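PDB 3QYH: Co-type Nitrile Hydratase beta subunit from Pseudomonas putida, which forms, with the alpha subunit, a cobalt-dependent nitrile hydratase, an enzyme that converts nitriles to the corresponding amides by adding water. Local coordinates for residues B[41-46]-B[103-108]; B[32-37]-B[67-72]; B[52-57]-B[72-77]. All coordinates share one frame; numbering follows the deposited sequence.

Interaction 1 (B[41-46]-B[103-108]); sequences LANGNF and TPVLTP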
loop_
_atom_site.group_PDB
_atom_site.type_symbol
_atom_site.label_atom_id
_atom_site.label_comp_id
_atom_site.label_asym_id
_atom_site.label_seq_id
_atom_site.Cartn_x
_atom_site.Cartn_y
_atom_site.Cartn_z
ATOM N N LEU B 41 -1.987 -15.416 -7.110
ATOM C CA LEU B 41 -1.460 -14.539 -8.149
ATOM C C LEU B 41 -0.457 -15.315 -9.022
ATOM O O LEU B 41 -0.444 -15.146 -10.231
ATOM C CB LEU B 41 -0.777 -13.297 -7.556
ATOM C CG LEU B 41 -1.681 -12.216 -6.937
ATOM C CD1 LEU B 41 -0.830 -11.170 -6.168
ATOM C CD2 LEU B 41 -2.545 -11.556 -8.013
ATOM N N ALA B 42 0.381 -16.143 -8.404
ATOM C CA ALA B 42 1.398 -16.895 -9.156
ATOM C C ALA B 42 0.714 -17.816 -10.176
ATOM O O ALA B 42 1.198 -17.985 -11.289
ATOM C CB ALA B 42 2.303 -17.686 -8.231
ATOM N N ASN B 43 -0.411 -18.413 -9.791
ATOM C CA ASN B 43 -1.192 -19.235 -10.710
ATOM C C ASN B 43 -1.725 -18.440 -11.900
ATOM O O ASN B 43 -2.086 -19.007 -12.916
ATOM C CB ASN B 43 -2.414 -19.844 -10.004
ATOM C CG ASN B 43 -2.052 -20.913 -8.994
ATOM O OD1 ASN B 43 -0.964 -21.467 -9.023
ATOM N ND2 ASN B 43 -2.981 -21.201 -8.085
ATOM N N GLY B 44 -1.803 -17.122 -11.760
ATOM C CA GLY B 44 -2.514 -16.323 -12.748
ATOM C C GLY B 44 -4.034 -16.459 -12.622
ATOM O O GLY B 44 -4.776 -16.274 -13.585
ATOM N N ASN B 45 -4.529 -16.794 -11.437
ATOM C CA ASN B 45 -5.974 -16.930 -11.276
ATOM C C ASN B 45 -6.722 -15.593 -11.402
ATOM O O ASN B 45 -7.903 -15.566 -11.750
ATOM C CB ASN B 45 -6.329 -17.567 -9.936
ATOM C CG ASN B 45 -5.809 -18.986 -9.789
ATOM O OD1 ASN B 45 -5.372 -19.358 -8.707
ATOM N ND2 ASN B 45 -5.906 -19.801 -10.861
ATOM N N PHE B 46 -6.047 -14.494 -11.074
ATOM C CA PHE B 46 -6.588 -13.154 -11.259
ATOM C C PHE B 46 -5.394 -12.228 -11.174
ATOM O O PHE B 46 -4.319 -12.665 -10.772
ATOM C CB PHE B 46 -7.643 -12.819 -10.190
ATOM C CG PHE B 46 -7.200 -13.109 -8.764
ATOM C CD1 PHE B 46 -6.324 -12.270 -8.113
ATOM C CD2 PHE B 46 -7.647 -14.235 -8.101
ATOM C CE1 PHE B 46 -5.905 -12.541 -6.796
ATOM C CE2 PHE B 46 -7.243 -14.524 -6.801
ATOM C CZ PHE B 46 -6.376 -13.666 -6.136
ATOM N N THR B 103 -2.048 -27.835 -10.700
ATOM C CA THR B 103 -0.752 -27.929 -10.071
ATOM C C THR B 103 -0.362 -26.538 -9.575
ATOM O O THR B 103 -0.435 -25.574 -10.336
ATOM C CB THR B 103 0.306 -28.392 -11.094
ATOM O OG1 THR B 103 -0.071 -29.664 -11.626
ATOM C CG2 THR B 103 1.668 -28.508 -10.431
ATOM N N PRO B 104 0.082 -26.430 -8.312
ATOM C CA PRO B 104 0.401 -25.091 -7.792
ATOM C C PRO B 104 1.586 -24.505 -8.512
ATOM O O PRO B 104 2.592 -25.185 -8.704
ATOM C CB PRO B 104 0.756 -25.344 -6.315
ATOM C CG PRO B 104 0.165 -26.678 -5.989
ATOM C CD PRO B 104 0.211 -27.475 -7.286
ATOM N N VAL B 105 1.479 -23.248 -8.913
ATOM C CA VAL B 105 2.615 -22.597 -9.541
ATOM C C VAL B 105 3.620 -22.147 -8.492
ATOM O O VAL B 105 4.819 -22.219 -8.711
ATOM C CB VAL B 105 2.157 -21.409 -10.413
ATOM C CG1 VAL B 105 3.350 -20.626 -10.926
ATOM C CG2 VAL B 105 1.320 -21.929 -11.563
ATOM N N LEU B 106 3.134 -21.683 -7.341
ATOM C CA LEU B 106 4.061 -21.256 -6.292
ATOM C C LEU B 106 4.545 -22.469 -5.500
ATOM O O LEU B 106 3.831 -22.974 -4.641
ATOM C CB LEU B 106 3.413 -20.244 -5.357
ATOM C CG LEU B 106 4.352 -19.614 -4.336
ATOM C CD1 LEU B 106 5.309 -18.622 -5.003
ATOM C CD2 LEU B 106 3.557 -18.941 -3.229
ATOM N N THR B 107 5.761 -22.927 -5.798
ATOM C CA THR B 107 6.338 -24.079 -5.116
ATOM C C THR B 107 7.478 -23.636 -4.203
ATOM O O THR B 107 8.047 -22.555 -4.396
ATOM C CB THR B 107 6.909 -25.065 -6.144
ATOM O OG1 THR B 107 7.912 -24.391 -6.918
ATOM C CG2 THR B 107 5.801 -25.569 -7.071
ATOM N N PRO B 108 7.848 -24.478 -3.231
ATOM C CA PRO B 108 8.890 -24.083 -2.278
ATOM C C PRO B 108 10.197 -23.613 -2.939
ATOM O O PRO B 108 10.784 -22.655 -2.462
ATOM C CB PRO B 108 9.120 -25.355 -1.465
ATOM C CG PRO B 108 7.794 -26.045 -1.503
ATOM C CD PRO B 108 7.258 -25.788 -2.896
HETATM O O HOH W 1 0.178 -21.513 -6.283
#
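The side-chain carbonyl of N43, in the last turn of helix 28-43, receives the backbone N-H of V105 from the loop running past it. V105 N lies 3.0 Å from N43 OD1, the bond is nearly straight at the hydrogen (163°), and the donor arrives almost end-on to the carbonyl, with a C=O...N angle of 170°. A water close to the same oxygen, which probably donates to it, accepts the N-H of L106 at 3.1 Å from L106 N and could link the next amide of the loop to N43. Van der Waals packing flanks this polar pair. CG1 of V105, anti to its own backbone N (chi1 173°), lies 3.4 Å from A42 O, while CG2 of V105 lies against N43. The CB of A42 points at the loop and makes the apolar contacts, with V105 CG1 at 4.1 Å and L106 CB at 4.0 Å. The other half of the N43 amide is held too: N43 ND2 donates to N45 OD1 over 3.1 Å, with the acceptor in the plane of the N43 amide, and also bonds to the backbone of the neighbouring subunit. With both ends engaged, the rotation of the amide is fixed. Farther out, L106 is buried against A39 of helix 28-43, V111 and L114 of helix 111-117, and an apolar side chain of the neighbouring subunit. The chain leaves the helix at G44, whose positive phi accompanies two backbone bonds into the last turn, among them G44 N to L41 O at 2.8 Å. This is the Schellman motif that ends helix 28-43, here with N43, the residue before G44, binding the loop 103-108 beside the neighbouring subunit.

Interaction 2 (B[32-37]-B[67-72]); sequences TVMSLL and TYYELW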
loop_
_atom_site.group_PDB
_atom_site.type_symbol
_atom_site.label_atom_id
_atom_site.label_comp_id
_atom_site.label_asym_id
_atom_site.label_seq_id
_atom_site.Cartn_x
_atom_site.Cartn_y
_atom_site.Cartn_z
ATOM N N THR B 32 -2.542 -17.888 7.039
ATOM C CA THR B 32 -3.094 -18.636 5.910
ATOM C C THR B 32 -3.635 -17.700 4.834
ATOM O O THR B 32 -3.314 -17.845 3.635
ATOM C CB THR B 32 -4.239 -19.550 6.400
ATOM O OG1 THR B 32 -3.740 -20.386 7.452
ATOM C CG2 THR B 32 -4.792 -20.407 5.259
ATOM N N VAL B 33 -4.473 -16.747 5.238
ATOM C CA VAL B 33 -5.073 -15.838 4.261
ATOM C C VAL B 33 -3.997 -15.010 3.542
ATOM O O VAL B 33 -3.985 -14.871 2.315
ATOM C CB VAL B 33 -6.125 -14.902 4.921
ATOM C CG1 VAL B 33 -6.615 -13.883 3.903
ATOM C CG2 VAL B 33 -7.322 -15.734 5.461
ATOM N N MET B 34 -3.069 -14.452 4.302
ATOM C CA MET B 34 -2.031 -13.634 3.684
ATOM C C MET B 34 -1.230 -14.449 2.659
ATOM O O MET B 34 -0.988 -13.988 1.548
ATOM C CB MET B 34 -1.100 -13.055 4.751
ATOM C CG MET B 34 -0.039 -12.127 4.192
ATOM S SD MET B 34 1.468 -13.039 3.693
ATOM C CE MET B 34 1.981 -12.057 2.299
ATOM N N SER B 35 -0.859 -15.679 3.010
ATOM C CA SER B 35 0.023 -16.460 2.138
ATOM C C SER B 35 -0.696 -16.985 0.886
ATOM O O SER B 35 -0.058 -17.331 -0.106
ATOM C CB SER B 35 0.703 -17.612 2.898
ATOM O OG SER B 35 -0.260 -18.553 3.315
ATOM N N LEU B 36 -2.020 -17.017 0.923
ATOM C CA LEU B 36 -2.796 -17.429 -0.243
ATOM C C LEU B 36 -2.672 -16.446 -1.399
ATOM O O LEU B 36 -2.747 -16.859 -2.575
ATOM C CB LEU B 36 -4.273 -17.591 0.124
ATOM C CG LEU B 36 -4.617 -18.870 0.892
ATOM C CD1 LEU B 36 -6.107 -18.869 1.256
ATOM C CD2 LEU B 36 -4.246 -20.111 0.078
ATOM N N LEU B 37 -2.475 -15.156 -1.103
ATOM C CA LEU B 37 -2.464 -14.168 -2.178
ATOM C C LEU B 37 -1.350 -14.388 -3.203
ATOM O O LEU B 37 -1.616 -14.451 -4.399
ATOM C CB LEU B 37 -2.374 -12.745 -1.638
ATOM C CG LEU B 37 -2.985 -11.581 -2.412
ATOM C CD1 LEU B 37 -2.274 -10.235 -2.217
ATOM C CD2 LEU B 37 -3.527 -11.827 -3.844
ATOM N N THR B 67 -12.165 -7.189 9.554
ATOM C CA THR B 67 -10.750 -6.898 9.743
ATOM C C THR B 67 -10.042 -7.062 8.394
ATOM O O THR B 67 -10.607 -7.616 7.452
ATOM C CB THR B 67 -10.099 -7.801 10.806
ATOM O OG1 THR B 67 -10.172 -9.165 10.378
ATOM C CG2 THR B 67 -10.812 -7.658 12.143
ATOM N N TYR B 68 -8.811 -6.577 8.287
ATOM C CA TYR B 68 -8.155 -6.518 6.982
ATOM C C TYR B 68 -8.159 -7.840 6.198
ATOM O O TYR B 68 -8.560 -7.872 5.034
ATOM C CB TYR B 68 -6.733 -5.988 7.120
ATOM C CG TYR B 68 -6.041 -5.811 5.793
ATOM C CD1 TYR B 68 -6.357 -4.737 4.959
ATOM C CD2 TYR B 68 -5.060 -6.716 5.378
ATOM C CE1 TYR B 68 -5.728 -4.564 3.754
ATOM C CE2 TYR B 68 -4.410 -6.561 4.172
ATOM C CZ TYR B 68 -4.750 -5.484 3.357
ATOM O OH TYR B 68 -4.096 -5.317 2.153
ATOM N N TYR B 69 -7.696 -8.922 6.817
ATOM C CA TYR B 69 -7.588 -10.174 6.095
ATOM C C TYR B 69 -8.952 -10.835 5.820
ATOM O O TYR B 69 -9.048 -11.743 4.998
ATOM C CB TYR B 69 -6.592 -11.121 6.765
ATOM C CG TYR B 69 -5.159 -10.623 6.633
ATOM C CD1 TYR B 69 -4.527 -10.574 5.378
ATOM C CD2 TYR B 69 -4.453 -10.174 7.743
ATOM C CE1 TYR B 69 -3.238 -10.096 5.229
ATOM C CE2 TYR B 69 -3.126 -9.699 7.612
ATOM C CZ TYR B 69 -2.545 -9.655 6.350
ATOM O OH TYR B 69 -1.268 -9.204 6.212
ATOM N N GLU B 70 -10.013 -10.352 6.465
ATOM C CA GLU B 70 -11.350 -10.765 6.059
ATOM C C GLU B 70 -11.677 -10.236 4.673
ATOM O O GLU B 70 -12.405 -10.881 3.922
ATOM C CB GLU B 70 -12.407 -10.294 7.051
ATOM C CG GLU B 70 -12.386 -11.029 8.344
ATOM C CD GLU B 70 -13.393 -10.455 9.320
ATOM O OE1 GLU B 70 -14.602 -10.643 9.092
ATOM O OE2 GLU B 70 -12.966 -9.801 10.292
ATOM N N LEU B 71 -11.154 -9.058 4.327
ATOM C CA LEU B 71 -11.365 -8.527 2.975
ATOM C C LEU B 71 -10.709 -9.448 1.935
ATOM O O LEU B 71 -11.286 -9.734 0.889
ATOM C CB LEU B 71 -10.785 -7.117 2.832
ATOM C CG LEU B 71 -11.118 -6.157 3.987
ATOM C CD1 LEU B 71 -10.464 -4.808 3.712
ATOM C CD2 LEU B 71 -12.613 -6.022 4.167
ATOM N N TRP B 72 -9.504 -9.911 2.224
ATOM C CA TRP B 72 -8.822 -10.818 1.310
ATOM C C TRP B 72 -9.577 -12.138 1.196
ATOM O O TRP B 72 -9.735 -12.680 0.093
ATOM C CB TRP B 72 -7.399 -11.095 1.790
ATOM C CG TRP B 72 -6.447 -9.945 1.611
ATOM C CD1 TRP B 72 -6.767 -8.627 1.495
ATOM C CD2 TRP B 72 -5.017 -10.023 1.534
ATOM N NE1 TRP B 72 -5.620 -7.871 1.351
ATOM C CE2 TRP B 72 -4.536 -8.700 1.370
ATOM C CE3 TRP B 72 -4.095 -11.080 1.586
ATOM C CZ2 TRP B 72 -3.169 -8.405 1.263
ATOM C CZ3 TRP B 72 -2.740 -10.788 1.482
ATOM C CH2 TRP B 72 -2.289 -9.468 1.323
#
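Helix 28-43 and helix 68-82 meet here in a buried, largely apolar packing contact within the helical N-terminal part of the subunit. The axes of the short segments 32-37 and 68-72 pass 9.4 Å apart at 46°, and no hydrogen bond joins the two across the interface; V33, M34 and L37 of one helix fit against Y69 and W72 of the other. The indole of W72 is the central group. L37 CD1 sits over one face of its six-membered ring, 3.9 Å from the centroid and 24° off the normal, a CH-pi contact made with the leucine side chain lying at about a right angle to that of W72. Y68 and Y69 of its own helix approach the opposite face, so the indole is sandwiched. Its edge is turned to the backbone of helix 28-43: the carbonyl oxygens of V33 and M34 lie near the ring plane, with M34 O 3.6 Å from W72 CZ3. All this belongs to the helical N-terminal region of the nitrile hydratase beta subunit family, and the W72 side chain lies about 9 Å from the bound cobalt ion. With chi1 at 174°, V33 turns its CG1 methyl to the base of the indole, where V33 CG1 packs on W72 CB (3.6 Å) and on Y69 O (3.4 Å). M34 and Y69 run side by side in the same direction, M34 CB 3.7 Å from Y69 CE1 and M34 CG next to the tyrosine hydroxyl. F25 covers both M34 and Y69, and F51 of helix 48-56 meets W72 edge-to-face.

Interaction 3 (B[52-57]-B[72-77]); sequences RHSIER and WLHVFE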
loop_
_atom_site.group_PDB
_atom_site.type_symbol
_atom_site.label_atom_id
_atom_site.label_comp_id
_atom_site.label_asym_id
_atom_site.label_seq_id
_atom_site.Cartn_x
_atom_site.Cartn_y
_atom_site.Cartn_z
ATOM N N ARG B 52 -8.063 -5.863 -6.239
ATOM C CA ARG B 52 -8.492 -4.623 -5.572
ATOM C C ARG B 52 -9.968 -4.343 -5.809
ATOM O O ARG B 52 -10.688 -3.963 -4.889
ATOM C CB ARG B 52 -7.682 -3.419 -6.046
ATOM C CG ARG B 52 -6.202 -3.466 -5.662
ATOM C CD ARG B 52 -5.584 -2.070 -5.754
ATOM N NE ARG B 52 -4.198 -2.067 -5.281
ATOM C CZ ARG B 52 -3.153 -2.252 -6.078
ATOM N NH1 ARG B 52 -3.336 -2.438 -7.384
ATOM N NH2 ARG B 52 -1.931 -2.247 -5.576
ATOM N N HIS B 53 -10.426 -4.515 -7.050
ATOM C CA HIS B 53 -11.799 -4.147 -7.372
ATOM C C HIS B 53 -12.816 -5.118 -6.766
ATOM O O HIS B 53 -13.969 -4.762 -6.537
ATOM C CB HIS B 53 -11.995 -4.035 -8.893
ATOM C CG HIS B 53 -13.329 -3.471 -9.278
ATOM N ND1 HIS B 53 -13.817 -2.289 -8.756
ATOM C CD2 HIS B 53 -14.277 -3.927 -10.136
ATOM C CE1 HIS B 53 -15.010 -2.047 -9.268
ATOM N NE2 HIS B 53 -15.308 -3.019 -10.114
ATOM N N SER B 54 -12.390 -6.351 -6.535
ATOM C CA SER B 54 -13.218 -7.321 -5.839
ATOM C C SER B 54 -13.510 -6.856 -4.418
ATOM O O SER B 54 -14.640 -6.948 -3.953
ATOM C CB SER B 54 -12.544 -8.704 -5.833
ATOM O OG SER B 54 -13.301 -9.606 -5.054
ATOM N N ILE B 55 -12.491 -6.332 -3.739
ATOM C CA ILE B 55 -12.669 -5.777 -2.394
ATOM C C ILE B 55 -13.600 -4.569 -2.450
ATOM O O ILE B 55 -14.493 -4.425 -1.604
ATOM C CB ILE B 55 -11.317 -5.377 -1.780
ATOM C CG1 ILE B 55 -10.517 -6.634 -1.417
ATOM C CG2 ILE B 55 -11.507 -4.509 -0.523
ATOM C CD1 ILE B 55 -9.060 -6.338 -0.993
ATOM N N GLU B 56 -13.403 -3.720 -3.463
ATOM C CA GLU B 56 -14.223 -2.513 -3.649
ATOM C C GLU B 56 -15.719 -2.845 -3.781
ATOM O O GLU B 56 -16.594 -2.042 -3.415
ATOM C CB GLU B 56 -13.735 -1.733 -4.882
ATOM C CG GLU B 56 -12.355 -1.085 -4.642
ATOM C CD GLU B 56 -11.696 -0.543 -5.905
ATOM O OE1 GLU B 56 -12.327 -0.563 -6.984
ATOM O OE2 GLU B 56 -10.527 -0.093 -5.804
ATOM N N ARG B 57 -15.999 -4.035 -4.297
ATOM C CA ARG B 57 -17.363 -4.452 -4.587
ATOM C C ARG B 57 -18.047 -5.197 -3.447
ATOM O O ARG B 57 -19.184 -5.638 -3.590
ATOM C CB ARG B 57 -17.384 -5.316 -5.857
ATOM C CG ARG B 57 -17.102 -4.501 -7.118
ATOM C CD ARG B 57 -17.231 -5.364 -8.390
ATOM N NE ARG B 57 -16.156 -6.359 -8.543
ATOM C CZ ARG B 57 -16.342 -7.681 -8.543
ATOM N NH1 ARG B 57 -17.572 -8.215 -8.380
ATOM N NH2 ARG B 57 -15.307 -8.483 -8.724
ATOM N N TRP B 72 -9.504 -9.911 2.224
ATOM C CA TRP B 72 -8.822 -10.818 1.310
ATOM C C TRP B 72 -9.577 -12.138 1.196
ATOM O O TRP B 72 -9.735 -12.680 0.093
ATOM C CB TRP B 72 -7.399 -11.095 1.790
ATOM C CG TRP B 72 -6.447 -9.945 1.611
ATOM C CD1 TRP B 72 -6.767 -8.627 1.495
ATOM C CD2 TRP B 72 -5.017 -10.023 1.534
ATOM N NE1 TRP B 72 -5.620 -7.871 1.351
ATOM C CE2 TRP B 72 -4.536 -8.700 1.370
ATOM C CE3 TRP B 72 -4.095 -11.080 1.586
ATOM C CZ2 TRP B 72 -3.169 -8.405 1.263
ATOM C CZ3 TRP B 72 -2.740 -10.788 1.482
ATOM C CH2 TRP B 72 -2.289 -9.468 1.323
ATOM N N LEU B 73 -10.013 -12.667 2.333
ATOM C CA LEU B 73 -10.763 -13.924 2.349
ATOM C C LEU B 73 -11.993 -13.805 1.446
ATOM O O LEU B 73 -12.324 -14.728 0.700
ATOM C CB LEU B 73 -11.170 -14.305 3.780
ATOM C CG LEU B 73 -12.137 -15.491 3.891
ATOM C CD1 LEU B 73 -11.543 -16.761 3.276
ATOM C CD2 LEU B 73 -12.520 -15.726 5.322
ATOM N N HIS B 74 -12.652 -12.651 1.508
ATOM C CA HIS B 74 -13.820 -12.385 0.662
ATOM C C HIS B 74 -13.453 -12.485 -0.801
ATOM O O HIS B 74 -14.184 -13.109 -1.579
ATOM C CB HIS B 74 -14.447 -10.998 0.941
ATOM C CG HIS B 74 -15.412 -10.554 -0.118
ATOM N ND1 HIS B 74 -16.775 -10.746 -0.010
ATOM C CD2 HIS B 74 -15.206 -9.973 -1.327
ATOM C CE1 HIS B 74 -17.365 -10.280 -1.096
ATOM N NE2 HIS B 74 -16.437 -9.805 -1.911
ATOM N N VAL B 75 -12.324 -11.891 -1.185
ATOM C CA VAL B 75 -11.909 -11.938 -2.582
ATOM C C VAL B 75 -11.707 -13.385 -3.017
ATOM O O VAL B 75 -12.176 -13.788 -4.080
ATOM C CB VAL B 75 -10.601 -11.150 -2.837
ATOM C CG1 VAL B 75 -10.178 -11.269 -4.285
ATOM C CG2 VAL B 75 -10.783 -9.695 -2.457
ATOM N N PHE B 76 -11.011 -14.174 -2.201
ATOM C CA PHE B 76 -10.717 -15.548 -2.596
ATOM C C PHE B 76 -12.024 -16.341 -2.792
ATOM O O PHE B 76 -12.152 -17.123 -3.729
ATOM C CB PHE B 76 -9.799 -16.226 -1.574
ATOM C CG PHE B 76 -8.496 -15.487 -1.340
ATOM C CD1 PHE B 76 -7.850 -15.554 -0.104
ATOM C CD2 PHE B 76 -7.928 -14.722 -2.348
ATOM C CE1 PHE B 76 -6.644 -14.879 0.115
ATOM C CE2 PHE B 76 -6.727 -14.029 -2.135
ATOM C CZ PHE B 76 -6.096 -14.098 -0.898
ATOM N N GLU B 77 -12.996 -16.110 -1.917
ATOM C CA GLU B 77 -14.258 -16.851 -1.967
ATOM C C GLU B 77 -15.172 -16.438 -3.114
ATOM O O GLU B 77 -16.050 -17.198 -3.504
ATOM C CB GLU B 77 -15.014 -16.729 -0.647
ATOM C CG GLU B 77 -14.348 -17.467 0.529
ATOM C CD GLU B 77 -15.102 -17.250 1.832
ATOM O OE1 GLU B 77 -15.803 -16.228 1.931
ATOM O OE2 GLU B 77 -15.004 -18.090 2.748
HETATM O O HOH W 2 -16.623 -8.622 -4.374
#
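A single water spans this contact in place of any direct hydrogen bond: it donates to S54 O at 2.6 Å and lies in the ring plane of H74, 2.7 Å from H74 NE2, so the carbonyl near the end of helix 48-56 is reached from helix 68-82 through solvent. Beside the water the packing is close. V75 CG1 and V75 CG2 both touch S54 OG, at 3.6 Å each; this small residue is where the backbones come closest, the S54 and V75 CA atoms being 5.8 Å apart. The isoleucine CG1 of I55 is anti to its carbonyl carbon (chi1 -71°), which carries that branch toward V75, the two side chains crossing at a slant; the 3.2 Å between I55 CG1 and V75 CG2 is doubtfully short. Beyond it, I55 CD1 continues to W72, 4.1 Å from W72 CD1. On the far side of helix 48-56, H53 ND1 bonds almost straight to E56 OE1, an oxygen that H147 also approaches with a hydrogen bond, and R52 reaches a modified side chain of the neighbouring subunit. The short segments 52-56 and 72-77 cross at 104°, nearly perpendicular, with axes 9.1 Å apart. F51, one turn before I55, extends the packing to V75 and F76, and R57 ties the end of helix 48-56 to E82, the last residue of helix 68-82, by a salt bridge, while helix 28-43 covers W72 and F76.

From the N terminus, helix 28-43 comes first and contributes to two contacts: its middle to interaction 2, its end to interaction 1. Helix 48-56 follows, then helix 68-82, whose first turns pair back with helix 28-43 and, from W72 onward, with helix 48-56. Interaction 3 closes the shortest loop, 14 residues, and lies wholly within the 56-residue span closed by interaction 1. Interaction 2 closes a loop of 29 residues and crosses both, because its segments alternate with theirs. W72 belongs to interactions 2 and 3, and F76 packs on V33 and L36. F46 touches L37 and F76, joining interaction 1 to the three-helix packing, while 103-108 brings in the later loop.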